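Pyrrolysyl-tRNA synthetase (Desulfitobacterium hafniense, PDB 3DSQ) probably attaches pyrrolysine to its cognate tRNA in an ATP-dependent reaction, as a homodimeric class II aminoacyl-tRNA synthetase. Local coordinates at residues Phe115-Phe119 with Tyr159-Ser163. Sequence-based numbering, arbitrary orientation.
With NA (sodium ion), chain D.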
ATOM      1  N   PHE B 115      22.576   2.809  -4.161  1.00 54.34           N
ATOM      2  CA  PHE B 115      22.166   3.773  -5.175  1.00 51.40           C
ATOM      3  C   PHE B 115      21.896   3.062  -6.495  1.00 49.79           C
ATOM      4  O   PHE B 115      21.084   3.514  -7.307  1.00 47.81           O
ATOM      5  CB  PHE B 115      23.259   4.830  -5.377  1.00 53.31           C
ATOM      6  CG  PHE B 115      23.234   5.937  -4.360  1.00 55.12           C
ATOM      7  CD1 PHE B 115      23.181   5.654  -2.999  1.00 57.01           C
ATOM      8  CD2 PHE B 115      23.260   7.268  -4.765  1.00 56.09           C
ATOM      9  CE1 PHE B 115      23.150   6.681  -2.055  1.00 57.93           C
ATOM     10  CE2 PHE B 115      23.229   8.299  -3.831  1.00 57.04           C
ATOM     11  CZ  PHE B 115      23.174   8.005  -2.473  1.00 57.86           C
ATOM     12  N   SER B 116      22.582   1.944  -6.705  1.00 47.76           N
ATOM     13  CA  SER B 116      22.407   1.176  -7.926  1.00 46.11           C
ATOM     14  C   SER B 116      21.268   0.169  -7.780  1.00 45.48           C
ATOM     15  O   SER B 116      20.872  -0.477  -8.749  1.00 45.28           O
ATOM     16  CB  SER B 116      23.704   0.445  -8.279  1.00 46.90           C
ATOM     17  OG  SER B 116      24.121  -0.403  -7.224  1.00 46.73           O
ATOM     18  N   GLN B 117      20.735   0.042  -6.571  1.00 42.68           N
ATOM     19  CA  GLN B 117      19.653  -0.902  -6.343  1.00 42.12           C
ATOM     20  C   GLN B 117      18.277  -0.276  -6.205  1.00 39.21           C
ATOM     21  O   GLN B 117      17.298  -0.977  -5.950  1.00 39.15           O
ATOM     22  CB  GLN B 117      19.952  -1.763  -5.113  1.00 43.70           C
ATOM     23  CG  GLN B 117      20.945  -2.880  -5.404  1.00 48.02           C
ATOM     24  CD  GLN B 117      21.098  -3.842  -4.248  1.00 50.58           C
ATOM     25  OE1 GLN B 117      20.106  -4.279  -3.655  1.00 51.98           O
ATOM     26  NE2 GLN B 117      22.340  -4.192  -3.926  1.00 50.07           N
ATOM     27  N   VAL B 118      18.192   1.038  -6.383  1.00 35.98           N
ATOM     28  CA  VAL B 118      16.910   1.711  -6.266  1.00 33.52           C
ATOM     29  C   VAL B 118      16.388   2.213  -7.598  1.00 32.74           C
ATOM     30  O   VAL B 118      17.159   2.491  -8.527  1.00 32.71           O
ATOM     31  CB  VAL B 118      16.980   2.925  -5.305  1.00 33.94           C
ATOM     32  CG1 VAL B 118      17.629   2.518  -3.985  1.00 34.47           C
ATOM     33  CG2 VAL B 118      17.723   4.071  -5.962  1.00 33.35           C
ATOM     34  N   PHE B 119      15.072   2.329  -7.691  1.00 29.29           N
ATOM     35  CA  PHE B 119      14.451   2.844  -8.890  1.00 29.58           C
ATOM     36  C   PHE B 119      14.426   4.364  -8.776  1.00 30.30           C
ATOM     37  O   PHE B 119      13.687   4.920  -7.958  1.00 27.98           O
ATOM     38  CB  PHE B 119      13.016   2.338  -9.035  1.00 30.99           C
ATOM     39  CG  PHE B 119      12.911   0.874  -9.344  1.00 32.45           C
ATOM     40  CD1 PHE B 119      12.590  -0.041  -8.345  1.00 30.69           C
ATOM     41  CD2 PHE B 119      13.098   0.412 -10.647  1.00 32.09           C
ATOM     42  CE1 PHE B 119      12.451  -1.399  -8.638  1.00 33.09           C
ATOM     43  CE2 PHE B 119      12.962  -0.946 -10.950  1.00 33.06           C
ATOM     44  CZ  PHE B 119      12.635  -1.853  -9.943  1.00 32.61           C
ATOM     45  N   TYR B 159      10.650  -0.785  -2.748  1.00 22.93           N
ATOM     46  CA  TYR B 159      11.076  -1.217  -4.064  1.00 25.77           C
ATOM     47  C   TYR B 159      12.588  -1.361  -4.210  1.00 26.89           C
ATOM     48  O   TYR B 159      13.351  -0.517  -3.746  1.00 25.76           O
ATOM     49  CB  TYR B 159      10.613  -0.205  -5.110  1.00 25.48           C
ATOM     50  CG  TYR B 159       9.161   0.199  -5.043  1.00 25.75           C
ATOM     51  CD1 TYR B 159       8.689   1.038  -4.027  1.00 23.53           C
ATOM     52  CD2 TYR B 159       8.264  -0.215  -6.029  1.00 24.67           C
ATOM     53  CE1 TYR B 159       7.359   1.457  -4.003  1.00 23.59           C
ATOM     54  CE2 TYR B 159       6.938   0.195  -6.014  1.00 23.37           C
ATOM     55  CZ  TYR B 159       6.490   1.031  -5.008  1.00 24.81           C
ATOM     56  OH  TYR B 159       5.192   1.485  -5.045  1.00 23.92           O
ATOM     57  N   ARG B 160      13.003  -2.423  -4.886  1.00 28.96           N
ATOM     58  CA  ARG B 160      14.420  -2.680  -5.137  1.00 32.89           C
ATOM     59  C   ARG B 160      14.556  -3.311  -6.516  1.00 33.26           C
ATOM     60  O   ARG B 160      13.772  -4.189  -6.878  1.00 32.28           O
ATOM     61  CB  ARG B 160      14.996  -3.623  -4.081  1.00 33.93           C
ATOM     62  CG  ARG B 160      15.201  -2.989  -2.716  1.00 37.68           C
ATOM     63  CD  ARG B 160      15.625  -4.031  -1.685  1.00 42.71           C
ATOM     64  NE  ARG B 160      15.900  -3.449  -0.372  1.00 47.88           N
ATOM     65  CZ  ARG B 160      16.996  -2.755  -0.070  1.00 49.36           C
ATOM     66  NH1 ARG B 160      17.931  -2.552  -0.993  1.00 51.95           N
ATOM     67  NH2 ARG B 160      17.160  -2.266   1.154  1.00 48.69           N
ATOM     68  N   LYS B 161      15.535  -2.849  -7.290  1.00 36.38           N
ATOM     69  CA  LYS B 161      15.759  -3.389  -8.631  1.00 39.65           C
ATOM     70  C   LYS B 161      16.321  -4.799  -8.527  1.00 41.42           C
ATOM     71  O   LYS B 161      16.196  -5.600  -9.453  1.00 41.82           O
ATOM     72  CB  LYS B 161      16.701  -2.484  -9.428  1.00 40.50           C
ATOM     73  CG  LYS B 161      16.155  -1.079  -9.612  1.00 41.73           C
ATOM     74  CD  LYS B 161      16.775  -0.353 -10.803  1.00 45.41           C
ATOM     75  CE  LYS B 161      18.248  -0.043 -10.593  1.00 45.92           C
ATOM     76  NZ  LYS B 161      18.792   0.782 -11.718  1.00 48.91           N
ATOM     77  N   GLU B 162      16.953  -5.094  -7.396  1.00 43.86           N
ATOM     78  CA  GLU B 162      17.478  -6.425  -7.152  1.00 46.90           C
ATOM     79  C   GLU B 162      17.681  -6.687  -5.667  1.00 47.08           C
ATOM     80  O   GLU B 162      17.699  -5.760  -4.862  1.00 47.45           O
ATOM     81  CB  GLU B 162      18.781  -6.670  -7.908  1.00 49.27           C
ATOM     82  CG  GLU B 162      19.092  -8.163  -7.975  1.00 53.52           C
ATOM     83  CD  GLU B 162      17.840  -8.996  -8.279  1.00 54.05           C
ATOM     84  OE1 GLU B 162      17.636 -10.046  -7.624  1.00 54.17           O
ATOM     85  OE2 GLU B 162      17.058  -8.597  -9.173  1.00 54.45           O
ATOM     86  N   SER B 163      17.821  -7.956  -5.305  1.00 47.62           N
ATOM     87  CA  SER B 163      18.001  -8.318  -3.906  1.00 49.15           C
ATOM     88  C   SER B 163      18.757  -9.628  -3.741  1.00 51.31           C
ATOM     89  O   SER B 163      19.199 -10.241  -4.719  1.00 51.36           O
ATOM     90  CB  SER B 163      16.640  -8.454  -3.223  1.00 47.56           C
ATOM     91  OG  SER B 163      15.895  -9.509  -3.806  1.00 42.84           O
TER
HETATM   92 NA    NA D 289      14.700 -11.754  -2.248  1.00 53.47          NA
HETATM   93  O   HOH W   1      13.771   1.750  -5.315  1.00 24.37           O
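Phe119 and Lys161 both turn CG beside the backbone N (chi1 -70° and -61°), which lets the ring and the lysine chain meet. Lys161 CG then lies over the centre of the Phe119 ring, 3.4 Å from its centroid, in a CH-pi contact. The lysine chain bends at chi3 (-67°), which carries CE past the ring to the backbone oxygens of Ser116 and Val118. Lys161 CE is 3.2 Å from Ser116 O. Tyr159 CB packs near the plane of the same ring, at its edge, 3.8 Å from Phe119 CD1. With alanine in place of Phe119, the Lys161 methylenes would probably lose the aromatic face they rest on, and a gap is likely to open beside Tyr159 CB.

The backbones are joined by one direct hydrogen bond, Lys161 N to Gln117 O, at 2.9 Å. Arg160 CA adds a CA-H...O contact to Gln117 O at 3.4 Å. A water bridges Phe119 N and Tyr159 O.

Beyond this pairing, Ser163 OG binds the sodium ion at 3.0 Å, with Gln164 and Gln167 completing the site. Tyr159 OH is hydrogen-bonded with Thr96 OG1 of the second subunit, and Phe119 packs on Leu121 of that subunit. The contact joins the loop between helix 100-104 and strand 125-127 to the loop leaving strand 150-159 of the class II core sheet, before strand 171-180.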